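PDB 4EGW: Cobalt/magnesium transport protein CorA, which carries magnesium ions into the cell as a homopentameric membrane channel that is activated by low cytoplasmic magnesium and closes when magnesium is plentiful. Local coordinates for residues 50-55 with 155-160; 123-128 with 132-137; 178-183 with 261-266; 103-108 with 170-175. All blocks are in the same frame, centred on the assembly; numbering follows the deposited sequence.

In the fold
Contacts 1 and 2 lie side by side on one mixed sheet, centres about 9 Å apart: strands 51-56 and 122-127 are neighbours, and helices 156-186 and 132-143 both pack on this pair. Along the chain contact 2 is nested inside the loop that contact 1 closes. Helix 156-186 recurs in contacts 1, 4 and 3, in that order from its start. It lies against the sheet in contact 1, meets the end of strand 96-104 about 23 Å away (centre to centre) in contact 4, and packs on helix 233-270 in contact 3, about 17 Å from contact 4, centre to centre. One helix thus ties the alpha/beta part of the cytoplasmic domain to its long helices.

Contact 1 of 4, residues 50-55 with 155-160; sequences LIWIDC and GFLLYH
The indole of Trp52 and the side chain of Leu157 meet at a slant, the methyl CD1 of Leu157 lying 4.3 Å from ring atom CE3 of Trp52. The same indole touches the ring of His138, the two planes inclined at about 55°, and its NE1 is hydrogen-bonded to OG1 of Thr125 on the adjacent strand, which fixes the polar edge of this buried ring. Within the helix, one face of the Phe156 ring carries CD2 of His160, 3.7 Å above the plane and displaced toward the rim; Phe156 also makes a cation-pi contact with Arg152. At the edge of the Tyr159 ring, in its plane, lie the carbonyl O of Phe156 and CE1 of His160.

The apolar join depends on Leu157. Its CG stands anti to the backbone N (chi1 -180°), carrying both methyls out toward the strand. There CD2 has two neighbours: CD1 of Leu50 at 3.9 Å, the two leucines lying alongside each other and pointing opposite ways, and CB of Trp52 at 4.0 Å. Leu50 and Trp52, two residues apart, point toward the helix, whereas Ile51 between them points away. No hydrogen bond links the segments, so the contact is purely apolar. Leu157 is further enclosed by Leu123 of strand 122-127 and Phe150 of the preceding loop.

A leucine from the first turn of helix 156-186 thus sits on Leu50, just ahead of strand 51-56, and Trp52 within it, helix-on-sheet packing characteristic of the alpha/beta part of the CorA cytoplasmic domain.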
# COMPACT_ATOMS: atom_id res chain seq x y z
N LEU A 50 -20.35 17.99 4.62
CA LEU A 50 -20.68 16.90 3.72
C LEU A 50 -21.30 15.73 4.46
O LEU A 50 -21.34 15.71 5.69
CB LEU A 50 -19.40 16.42 3.00
CG LEU A 50 -18.06 16.62 3.72
CD1 LEU A 50 -16.99 15.70 3.18
CD2 LEU A 50 -17.57 18.06 3.62
N ILE A 51 -21.74 14.73 3.71
CA ILE A 51 -22.25 13.48 4.26
C ILE A 51 -21.79 12.36 3.34
O ILE A 51 -21.88 12.48 2.12
CB ILE A 51 -23.79 13.44 4.35
CG1 ILE A 51 -24.32 14.64 5.14
CG2 ILE A 51 -24.26 12.13 4.98
CD1 ILE A 51 -24.62 15.84 4.27
N TRP A 52 -21.30 11.28 3.92
CA TRP A 52 -20.91 10.13 3.13
C TRP A 52 -21.86 8.98 3.40
O TRP A 52 -21.88 8.42 4.50
CB TRP A 52 -19.47 9.70 3.45
CG TRP A 52 -19.04 8.50 2.66
CD1 TRP A 52 -19.64 8.01 1.54
CD2 TRP A 52 -17.92 7.65 2.92
NE1 TRP A 52 -18.96 6.90 1.09
CE2 TRP A 52 -17.90 6.66 1.92
CE3 TRP A 52 -16.93 7.63 3.91
CZ2 TRP A 52 -16.93 5.66 1.88
CZ3 TRP A 52 -15.97 6.63 3.86
CH2 TRP A 52 -15.98 5.66 2.85
N ILE A 53 -22.67 8.65 2.40
CA ILE A 53 -23.53 7.48 2.48
C ILE A 53 -22.93 6.36 1.64
O ILE A 53 -22.74 6.51 0.43
CB ILE A 53 -24.96 7.77 2.00
CG1 ILE A 53 -25.54 8.96 2.76
CG2 ILE A 53 -25.86 6.55 2.17
CD1 ILE A 53 -26.98 9.21 2.46
N ASP A 54 -22.61 5.25 2.28
CA ASP A 54 -22.18 4.07 1.56
C ASP A 54 -23.29 3.06 1.61
O ASP A 54 -23.76 2.67 2.68
CB ASP A 54 -20.91 3.48 2.16
CG ASP A 54 -20.47 2.22 1.45
OD1 ASP A 54 -19.99 2.34 0.30
OD2 ASP A 54 -20.59 1.12 2.03
N CYS A 55 -23.74 2.64 0.43
CA CYS A 55 -24.82 1.68 0.37
C CYS A 55 -24.33 0.37 -0.23
O CYS A 55 -24.06 0.27 -1.43
CB CYS A 55 -25.96 2.24 -0.47
SG CYS A 55 -27.32 1.11 -0.59
N GLY A 155 -13.87 17.24 -2.49
CA GLY A 155 -13.14 16.98 -3.71
C GLY A 155 -12.15 15.97 -3.19
O GLY A 155 -11.56 15.16 -3.91
N PHE A 156 -11.99 16.04 -1.88
CA PHE A 156 -11.00 15.27 -1.17
C PHE A 156 -11.50 13.89 -0.86
O PHE A 156 -10.79 12.90 -1.04
CB PHE A 156 -10.62 16.00 0.12
CG PHE A 156 -9.32 15.55 0.69
CD1 PHE A 156 -8.23 15.29 -0.14
CD2 PHE A 156 -9.17 15.38 2.06
CE1 PHE A 156 -7.02 14.87 0.38
CE2 PHE A 156 -7.96 14.96 2.59
CZ PHE A 156 -6.87 14.70 1.75
N LEU A 157 -12.74 13.84 -0.40
CA LEU A 157 -13.36 12.61 0.07
C LEU A 157 -13.34 11.61 -1.07
O LEU A 157 -13.04 10.43 -0.89
CB LEU A 157 -14.79 12.88 0.53
CG LEU A 157 -15.61 11.70 1.06
CD1 LEU A 157 -14.91 11.06 2.23
CD2 LEU A 157 -17.00 12.15 1.48
N LEU A 158 -13.65 12.12 -2.25
CA LEU A 158 -13.67 11.29 -3.44
C LEU A 158 -12.34 10.61 -3.68
O LEU A 158 -12.25 9.38 -3.76
CB LEU A 158 -13.98 12.17 -4.62
CG LEU A 158 -13.80 11.41 -5.92
CD1 LEU A 158 -14.63 10.10 -5.88
CD2 LEU A 158 -14.21 12.33 -7.05
N TYR A 159 -11.30 11.42 -3.80
CA TYR A 159 -9.96 10.93 -4.02
C TYR A 159 -9.57 9.84 -3.04
O TYR A 159 -8.95 8.85 -3.42
CB TYR A 159 -8.98 12.09 -3.91
CG TYR A 159 -7.60 11.64 -3.54
CD1 TYR A 159 -7.24 11.53 -2.20
CD2 TYR A 159 -6.67 11.33 -4.51
CE1 TYR A 159 -5.97 11.12 -1.84
CE2 TYR A 159 -5.40 10.92 -4.16
CZ TYR A 159 -5.06 10.82 -2.82
OH TYR A 159 -3.79 10.41 -2.46
N HIS A 160 -9.91 10.03 -1.77
CA HIS A 160 -9.48 9.06 -0.77
C HIS A 160 -10.03 7.68 -1.02
O HIS A 160 -9.29 6.70 -1.03
CB HIS A 160 -9.84 9.54 0.63
CG HIS A 160 -8.78 10.40 1.23
ND1 HIS A 160 -7.47 10.34 0.82
CD2 HIS A 160 -8.84 11.35 2.19
CE1 HIS A 160 -6.75 11.22 1.51
NE2 HIS A 160 -7.56 11.84 2.34

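Contact 2 of 4, residues 123-128 with 132-137; sequences LLTIHS and KAIGRL
Thr125 and Ile134 bring the backbones of strand 123-127 and helix 132-137 closest, their CA atoms 8.4 Å apart. With a linker of four residues (128-131), the pair forms a beta-alpha unit: the strand leaves the mixed sheet at His127, and the chain turns back so that the first turns of helix 132-143 cover the sheet face it has just left. Thr125 and His127 point toward the helix, while Ile126 between them points away.

From the helix side, Ile134 carries the contact through a single methyl. With CG1 beside its backbone N (chi1 -56°) and the chain then extended (chi2 -165°), CD1 is held out toward the strand. Thr125 meets it tip to tip, and CB of Thr125 lies 3.7 Å from CD1 of Ile134. His127 instead passes beside the isoleucine, the two running in opposing senses.

The methyl therefore packs over polar groups that already have partners. OG1 of Thr125 is hydrogen-bonded to OD1 of Asp54 on the neighbouring strand. Both ring nitrogens of His127 are engaged as well, ND1 with the carbonyl O of Asp129 and NE2 with OD2 of Asp54, a setting that would probably favour the doubly protonated imidazolium. The ring also meets that of Tyr56, nearly parallel to it. CD1 of Ile134 meets the CD2-NE2 side of the imidazole, 3.8 Å from CD2 of His127.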
# COMPACT_ATOMS: atom_id res chain seq x y z
N LEU A 123 -21.63 12.79 -0.87
CA LEU A 123 -20.89 11.75 -1.59
C LEU A 123 -21.52 10.41 -1.22
O LEU A 123 -21.38 9.95 -0.09
CB LEU A 123 -19.42 11.77 -1.16
CG LEU A 123 -18.33 10.96 -1.87
CD1 LEU A 123 -18.60 9.45 -1.90
CD2 LEU A 123 -18.06 11.47 -3.26
N LEU A 124 -22.19 9.78 -2.18
CA LEU A 124 -22.76 8.46 -1.98
C LEU A 124 -21.92 7.45 -2.74
O LEU A 124 -21.70 7.60 -3.94
CB LEU A 124 -24.21 8.40 -2.46
CG LEU A 124 -24.80 7.00 -2.68
CD1 LEU A 124 -24.85 6.19 -1.40
CD2 LEU A 124 -26.19 7.02 -3.33
N THR A 125 -21.45 6.43 -2.03
CA THR A 125 -20.74 5.31 -2.64
C THR A 125 -21.66 4.12 -2.62
O THR A 125 -22.04 3.64 -1.56
CB THR A 125 -19.52 4.89 -1.83
OG1 THR A 125 -19.92 4.56 -0.49
CG2 THR A 125 -18.48 5.99 -1.80
N ILE A 126 -22.01 3.64 -3.80
CA ILE A 126 -22.95 2.54 -3.89
C ILE A 126 -22.31 1.32 -4.57
O ILE A 126 -21.76 1.43 -5.68
CB ILE A 126 -24.24 2.98 -4.59
CG1 ILE A 126 -25.27 1.85 -4.55
CG2 ILE A 126 -23.96 3.45 -6.01
CD1 ILE A 126 -26.56 2.27 -3.88
N HIS A 127 -22.37 0.18 -3.89
CA HIS A 127 -21.78 -1.03 -4.43
C HIS A 127 -22.59 -2.27 -4.09
O HIS A 127 -23.10 -2.40 -2.98
CB HIS A 127 -20.33 -1.19 -3.95
CG HIS A 127 -20.15 -1.07 -2.47
ND1 HIS A 127 -19.86 -2.16 -1.67
CD2 HIS A 127 -20.18 0.00 -1.65
CE1 HIS A 127 -19.74 -1.76 -0.42
NE2 HIS A 127 -19.92 -0.45 -0.38
N SER A 128 -22.72 -3.16 -5.07
CA SER A 128 -23.34 -4.46 -4.86
C SER A 128 -22.40 -5.49 -4.23
O SER A 128 -22.85 -6.43 -3.57
CB SER A 128 -23.92 -4.99 -6.16
OG SER A 128 -24.96 -4.14 -6.62
N LYS A 132 -13.25 -3.46 -0.35
CA LYS A 132 -12.35 -3.49 0.78
C LYS A 132 -12.05 -2.09 1.26
O LYS A 132 -11.86 -1.86 2.45
CB LYS A 132 -11.06 -4.18 0.36
CG LYS A 132 -10.27 -4.74 1.52
CD LYS A 132 -10.95 -5.96 2.11
CE LYS A 132 -10.86 -5.93 3.63
NZ LYS A 132 -9.61 -5.25 4.10
N ALA A 133 -12.00 -1.15 0.32
CA ALA A 133 -11.50 0.18 0.63
C ALA A 133 -12.46 0.96 1.49
O ALA A 133 -12.04 1.77 2.32
CB ALA A 133 -11.20 0.93 -0.65
N ILE A 134 -13.76 0.72 1.31
CA ILE A 134 -14.79 1.53 1.96
C ILE A 134 -14.96 1.12 3.40
O ILE A 134 -15.26 1.94 4.27
CB ILE A 134 -16.12 1.44 1.20
CG1 ILE A 134 -15.90 1.84 -0.25
CG2 ILE A 134 -17.18 2.31 1.86
CD1 ILE A 134 -17.16 2.13 -0.97
N GLY A 135 -14.76 -0.17 3.66
CA GLY A 135 -14.64 -0.62 5.03
C GLY A 135 -13.53 0.19 5.68
O GLY A 135 -13.74 0.79 6.72
N ARG A 136 -12.37 0.21 5.03
CA ARG A 136 -11.16 0.84 5.58
C ARG A 136 -11.31 2.32 5.90
O ARG A 136 -10.57 2.85 6.72
CB ARG A 136 -9.95 0.62 4.67
CG ARG A 136 -9.38 -0.80 4.70
CD ARG A 136 -7.98 -0.88 4.07
NE ARG A 136 -7.96 -0.38 2.69
CZ ARG A 136 -7.83 -1.15 1.61
NH1 ARG A 136 -7.68 -2.46 1.73
NH2 ARG A 136 -7.83 -0.60 0.40
N LEU A 137 -12.22 3.01 5.22
CA LEU A 137 -12.62 4.35 5.66
C LEU A 137 -13.66 4.33 6.77
O LEU A 137 -13.57 5.10 7.72
CB LEU A 137 -13.09 5.22 4.49
CG LEU A 137 -12.00 5.49 3.46
CD1 LEU A 137 -12.43 6.57 2.48
CD2 LEU A 137 -10.72 5.89 4.18

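Contact 3 of 4, residues 178-183 with 261-266; sequences DELEEL and TSMMDI. With BU1 (1,4-butanediol), chain G.
Met263 reaches from helix 233-270 to Leu180 and Leu183 of helix 156-186 with its terminal methyl, CE. The chain leaves its helix with CG beside the backbone N (chi1 -52°), runs extended through chi2 and then bends at chi3 (-45°), a hook that sets CE against Leu183. There CE lies 3.6 Å from both CB and CG of Leu183 and 3.7 Å from its CD2. Leu183 itself is modelled away from the staggered positions (chi1 -146°).

Both helices belong to the bundle of long helices in the CorA cytoplasmic domain, where these two run in the same general sense; helix 193-225 packs on them too, its Val195 touching Leu183.

Leu180 crosses Met263 at about a right angle and divides its two methyls. CD2 packs on CE of Met263 at 3.9 Å, whereas CD1 turns to a bound 1,4-butanediol, 4.1 Å from its C3. The O5 end of the diol lies over the base of the same leucine, 3.1 Å from CB of Leu180 and 3.5 Å from N of Glu181. Tyr256 and Val259 of helix 233-270, which also touch Leu180, help to line this pocket.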
# COMPACT_ATOMS: atom_id res chain seq x y z
N ASP A 178 4.54 -11.92 -5.13
CA ASP A 178 5.10 -12.96 -4.27
C ASP A 178 4.83 -14.32 -4.89
O ASP A 178 5.74 -15.12 -5.08
CB ASP A 178 4.47 -12.92 -2.88
CG ASP A 178 4.88 -11.70 -2.07
OD1 ASP A 178 5.15 -10.63 -2.67
OD2 ASP A 178 4.90 -11.81 -0.82
N GLU A 179 3.57 -14.56 -5.20
CA GLU A 179 3.14 -15.83 -5.74
C GLU A 179 3.96 -16.17 -6.98
O GLU A 179 4.17 -17.34 -7.29
CB GLU A 179 1.64 -15.81 -6.06
CG GLU A 179 0.78 -15.56 -4.84
CD GLU A 179 -0.59 -16.21 -4.94
OE1 GLU A 179 -1.60 -15.46 -4.89
OE2 GLU A 179 -0.66 -17.45 -5.05
N LEU A 180 4.43 -15.14 -7.67
CA LEU A 180 5.25 -15.34 -8.85
C LEU A 180 6.60 -15.91 -8.47
O LEU A 180 7.02 -16.95 -9.00
CB LEU A 180 5.42 -14.03 -9.63
CG LEU A 180 4.18 -13.41 -10.26
CD1 LEU A 180 4.60 -12.17 -11.01
CD2 LEU A 180 3.47 -14.39 -11.19
N GLU A 181 7.29 -15.24 -7.55
CA GLU A 181 8.56 -15.74 -7.05
C GLU A 181 8.40 -17.17 -6.53
O GLU A 181 9.22 -18.04 -6.83
CB GLU A 181 9.15 -14.80 -5.98
CG GLU A 181 9.93 -13.59 -6.53
CD GLU A 181 11.37 -13.93 -6.99
OE1 GLU A 181 12.22 -14.27 -6.13
OE2 GLU A 181 11.64 -13.85 -8.21
N GLU A 182 7.33 -17.40 -5.77
CA GLU A 182 7.05 -18.74 -5.22
C GLU A 182 6.72 -19.72 -6.33
O GLU A 182 6.91 -20.93 -6.18
CB GLU A 182 5.91 -18.70 -4.19
CG GLU A 182 6.30 -18.22 -2.78
CD GLU A 182 5.33 -18.67 -1.69
OE1 GLU A 182 4.71 -19.75 -1.85
OE2 GLU A 182 5.18 -17.95 -0.68
N LEU A 183 6.24 -19.20 -7.45
CA LEU A 183 5.87 -20.03 -8.59
C LEU A 183 7.10 -20.48 -9.37
O LEU A 183 7.13 -21.59 -9.90
CB LEU A 183 4.88 -19.30 -9.50
CG LEU A 183 3.87 -20.22 -10.17
CD1 LEU A 183 3.73 -21.54 -9.41
CD2 LEU A 183 2.52 -19.53 -10.31
N THR A 261 3.20 -15.17 -18.87
CA THR A 261 3.23 -15.70 -20.22
C THR A 261 4.44 -16.63 -20.35
O THR A 261 4.38 -17.67 -21.01
CB THR A 261 3.33 -14.59 -21.30
OG1 THR A 261 4.67 -14.07 -21.35
CG2 THR A 261 2.36 -13.45 -21.02
N SER A 262 5.54 -16.24 -19.71
CA SER A 262 6.77 -17.02 -19.78
C SER A 262 6.60 -18.31 -19.02
O SER A 262 6.85 -19.39 -19.55
CB SER A 262 7.95 -16.24 -19.20
OG SER A 262 8.14 -15.02 -19.88
N MET A 263 6.17 -18.19 -17.77
CA MET A 263 6.05 -19.34 -16.91
C MET A 263 5.13 -20.34 -17.57
O MET A 263 5.40 -21.55 -17.54
CB MET A 263 5.56 -18.94 -15.51
CG MET A 263 6.40 -17.80 -14.89
SD MET A 263 6.40 -17.59 -13.09
CE MET A 263 4.66 -17.76 -12.74
N MET A 264 4.07 -19.85 -18.19
CA MET A 264 3.15 -20.74 -18.87
C MET A 264 3.90 -21.47 -19.94
O MET A 264 3.92 -22.70 -19.97
CB MET A 264 1.98 -20.02 -19.52
CG MET A 264 0.87 -20.97 -19.95
SD MET A 264 0.07 -21.76 -18.53
CE MET A 264 -0.53 -23.27 -19.29
N ASP A 265 4.53 -20.70 -20.82
CA ASP A 265 5.30 -21.27 -21.92
C ASP A 265 6.16 -22.37 -21.31
O ASP A 265 6.30 -23.46 -21.87
CB ASP A 265 6.19 -20.21 -22.58
CG ASP A 265 5.39 -19.07 -23.22
OD1 ASP A 265 4.17 -19.20 -23.43
OD2 ASP A 265 6.01 -18.03 -23.54
N ILE A 266 6.71 -22.08 -20.13
CA ILE A 266 7.56 -23.03 -19.43
C ILE A 266 6.77 -24.26 -19.02
O ILE A 266 7.15 -25.38 -19.34
CB ILE A 266 8.18 -22.41 -18.18
CG1 ILE A 266 8.90 -21.12 -18.55
CG2 ILE A 266 9.12 -23.39 -17.54
CD1 ILE A 266 9.80 -21.25 -19.77
C1 BU1 G . 9.12 -12.15 -10.80
C2 BU1 G . 9.06 -10.66 -10.75
C3 BU1 G . 7.97 -9.97 -11.51
C4 BU1 G . 7.87 -8.50 -11.30
O5 BU1 G . 8.28 -12.85 -9.96
O6 BU1 G . 8.54 -7.97 -10.21

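Contact 4 of 4, residues 103-108 with 170-175; sequences PLFEED and SRILMN
Ile172 places its CD1 methyl against both Pro103 and Phe105. The methyl lies 3.6 Å from CB of Pro103 and 3.9 Å from CE2 of Phe105. The chi1 of -53° sets CG1 beside the backbone N of Ile172, and the nearly extended chi2 (159°) lets CD1 bridge from the helix to the two residues. The same corner of the Phe105 ring meets Arg171, whose NH2 is 3.9 Å from CE2; ring and guanidinium planes are inclined by 44°, a slanting approach without a stack.

Pro103 lies one residue before the end of strand 96-104 and Phe105 begins the connection to strand 110-119, so helix 156-186 grips a beta hairpin of the mixed sheet near its turn. The hairpin is closed by backbone bonding between Leu104 and Thr110. Phe209 of helix 193-225 touches both Pro103 and Ile172, and Lys132 packs on the Phe105 ring, with its CB 3.3 Å from CZ.

Farther out, the Arg171 chain, bent at chi2 and chi3, carries its guanidinium to the Phe105 ring, while its NH1 is taken by a second copy of the protein: it forms a salt bridge with Asp178 of the second subunit and a hydrogen bond to OD1 of that subunit's Asn175. Beside it, Asn175 ND2 is hydrogen-bonded to OD1 of Asn175 of the second subunit.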
# COMPACT_ATOMS: atom_id res chain seq x y z
N PRO A 103 -10.85 -3.80 -6.53
CA PRO A 103 -10.56 -5.22 -6.36
C PRO A 103 -11.70 -5.95 -5.63
O PRO A 103 -12.35 -5.39 -4.76
CB PRO A 103 -9.28 -5.22 -5.50
CG PRO A 103 -8.65 -3.89 -5.77
CD PRO A 103 -9.82 -2.95 -5.91
N LEU A 104 -11.94 -7.20 -6.01
CA LEU A 104 -13.00 -8.01 -5.43
C LEU A 104 -12.37 -9.32 -5.01
O LEU A 104 -11.62 -9.94 -5.77
CB LEU A 104 -14.08 -8.28 -6.47
CG LEU A 104 -15.13 -9.32 -6.12
CD1 LEU A 104 -15.88 -8.92 -4.87
CD2 LEU A 104 -16.10 -9.55 -7.29
N PHE A 105 -12.66 -9.76 -3.80
CA PHE A 105 -11.94 -10.90 -3.25
C PHE A 105 -12.84 -12.12 -3.15
O PHE A 105 -14.03 -12.02 -2.86
CB PHE A 105 -11.34 -10.53 -1.90
CG PHE A 105 -10.84 -9.10 -1.83
CD1 PHE A 105 -11.72 -8.03 -1.94
CD2 PHE A 105 -9.50 -8.83 -1.63
CE1 PHE A 105 -11.27 -6.72 -1.87
CE2 PHE A 105 -9.04 -7.53 -1.55
CZ PHE A 105 -9.93 -6.47 -1.67
N GLU A 106 -12.25 -13.27 -3.45
CA GLU A 106 -12.95 -14.55 -3.47
C GLU A 106 -11.88 -15.60 -3.29
O GLU A 106 -10.74 -15.27 -2.96
CB GLU A 106 -13.65 -14.76 -4.82
CG GLU A 106 -14.30 -13.51 -5.41
CD GLU A 106 -14.15 -13.42 -6.92
OE1 GLU A 106 -13.95 -14.47 -7.57
OE2 GLU A 106 -14.23 -12.29 -7.46
N GLU A 107 -12.23 -16.87 -3.51
CA GLU A 107 -11.19 -17.88 -3.67
C GLU A 107 -10.18 -17.31 -4.65
O GLU A 107 -8.97 -17.38 -4.42
CB GLU A 107 -11.79 -19.18 -4.22
CG GLU A 107 -10.75 -20.25 -4.53
CD GLU A 107 -11.26 -21.30 -5.51
OE1 GLU A 107 -11.42 -20.96 -6.70
OE2 GLU A 107 -11.49 -22.46 -5.09
N ASP A 108 -10.68 -16.73 -5.74
CA ASP A 108 -9.83 -16.03 -6.71
C ASP A 108 -10.24 -14.57 -6.82
O ASP A 108 -11.41 -14.23 -6.62
CB ASP A 108 -9.90 -16.71 -8.09
CG ASP A 108 -8.53 -17.06 -8.64
OD1 ASP A 108 -7.76 -17.76 -7.94
OD2 ASP A 108 -8.22 -16.63 -9.77
N SER A 170 -2.81 -2.03 -5.39
CA SER A 170 -1.36 -1.99 -5.21
C SER A 170 -0.93 -3.01 -4.18
O SER A 170 0.16 -3.58 -4.26
CB SER A 170 -0.89 -0.61 -4.78
OG SER A 170 0.52 -0.60 -4.67
N ARG A 171 -1.79 -3.25 -3.20
CA ARG A 171 -1.49 -4.23 -2.18
C ARG A 171 -1.41 -5.62 -2.80
O ARG A 171 -0.51 -6.40 -2.50
CB ARG A 171 -2.58 -4.20 -1.12
CG ARG A 171 -2.26 -5.04 0.09
CD ARG A 171 -3.05 -6.34 0.11
NE ARG A 171 -4.48 -6.11 0.32
CZ ARG A 171 -5.25 -6.84 1.13
NH1 ARG A 171 -4.73 -7.86 1.81
NH2 ARG A 171 -6.54 -6.56 1.25
N ILE A 172 -2.36 -5.91 -3.68
CA ILE A 172 -2.51 -7.25 -4.22
C ILE A 172 -1.48 -7.55 -5.31
O ILE A 172 -1.01 -8.68 -5.44
CB ILE A 172 -3.92 -7.45 -4.76
CG1 ILE A 172 -4.94 -7.09 -3.68
CG2 ILE A 172 -4.11 -8.87 -5.24
CD1 ILE A 172 -6.34 -6.75 -4.21
N LEU A 173 -1.12 -6.54 -6.09
CA LEU A 173 -0.04 -6.71 -7.05
C LEU A 173 1.26 -7.10 -6.33
O LEU A 173 1.87 -8.13 -6.63
CB LEU A 173 0.17 -5.42 -7.85
CG LEU A 173 -0.95 -5.03 -8.82
CD1 LEU A 173 -1.15 -3.54 -8.82
CD2 LEU A 173 -0.65 -5.55 -10.22
N MET A 174 1.68 -6.29 -5.37
CA MET A 174 2.93 -6.59 -4.71
C MET A 174 2.80 -7.99 -4.12
O MET A 174 3.76 -8.77 -4.11
CB MET A 174 3.27 -5.52 -3.68
CG MET A 174 3.06 -4.10 -4.23
SD MET A 174 3.90 -2.79 -3.32
CE MET A 174 3.41 -3.16 -1.64
N ASN A 175 1.60 -8.32 -3.66
CA ASN A 175 1.29 -9.66 -3.17
C ASN A 175 1.33 -10.71 -4.28
O ASN A 175 2.03 -11.71 -4.17
CB ASN A 175 -0.11 -9.67 -2.55
CG ASN A 175 -0.09 -9.37 -1.06
OD1 ASN A 175 0.97 -9.14 -0.47
ND2 ASN A 175 -1.27 -9.36 -0.45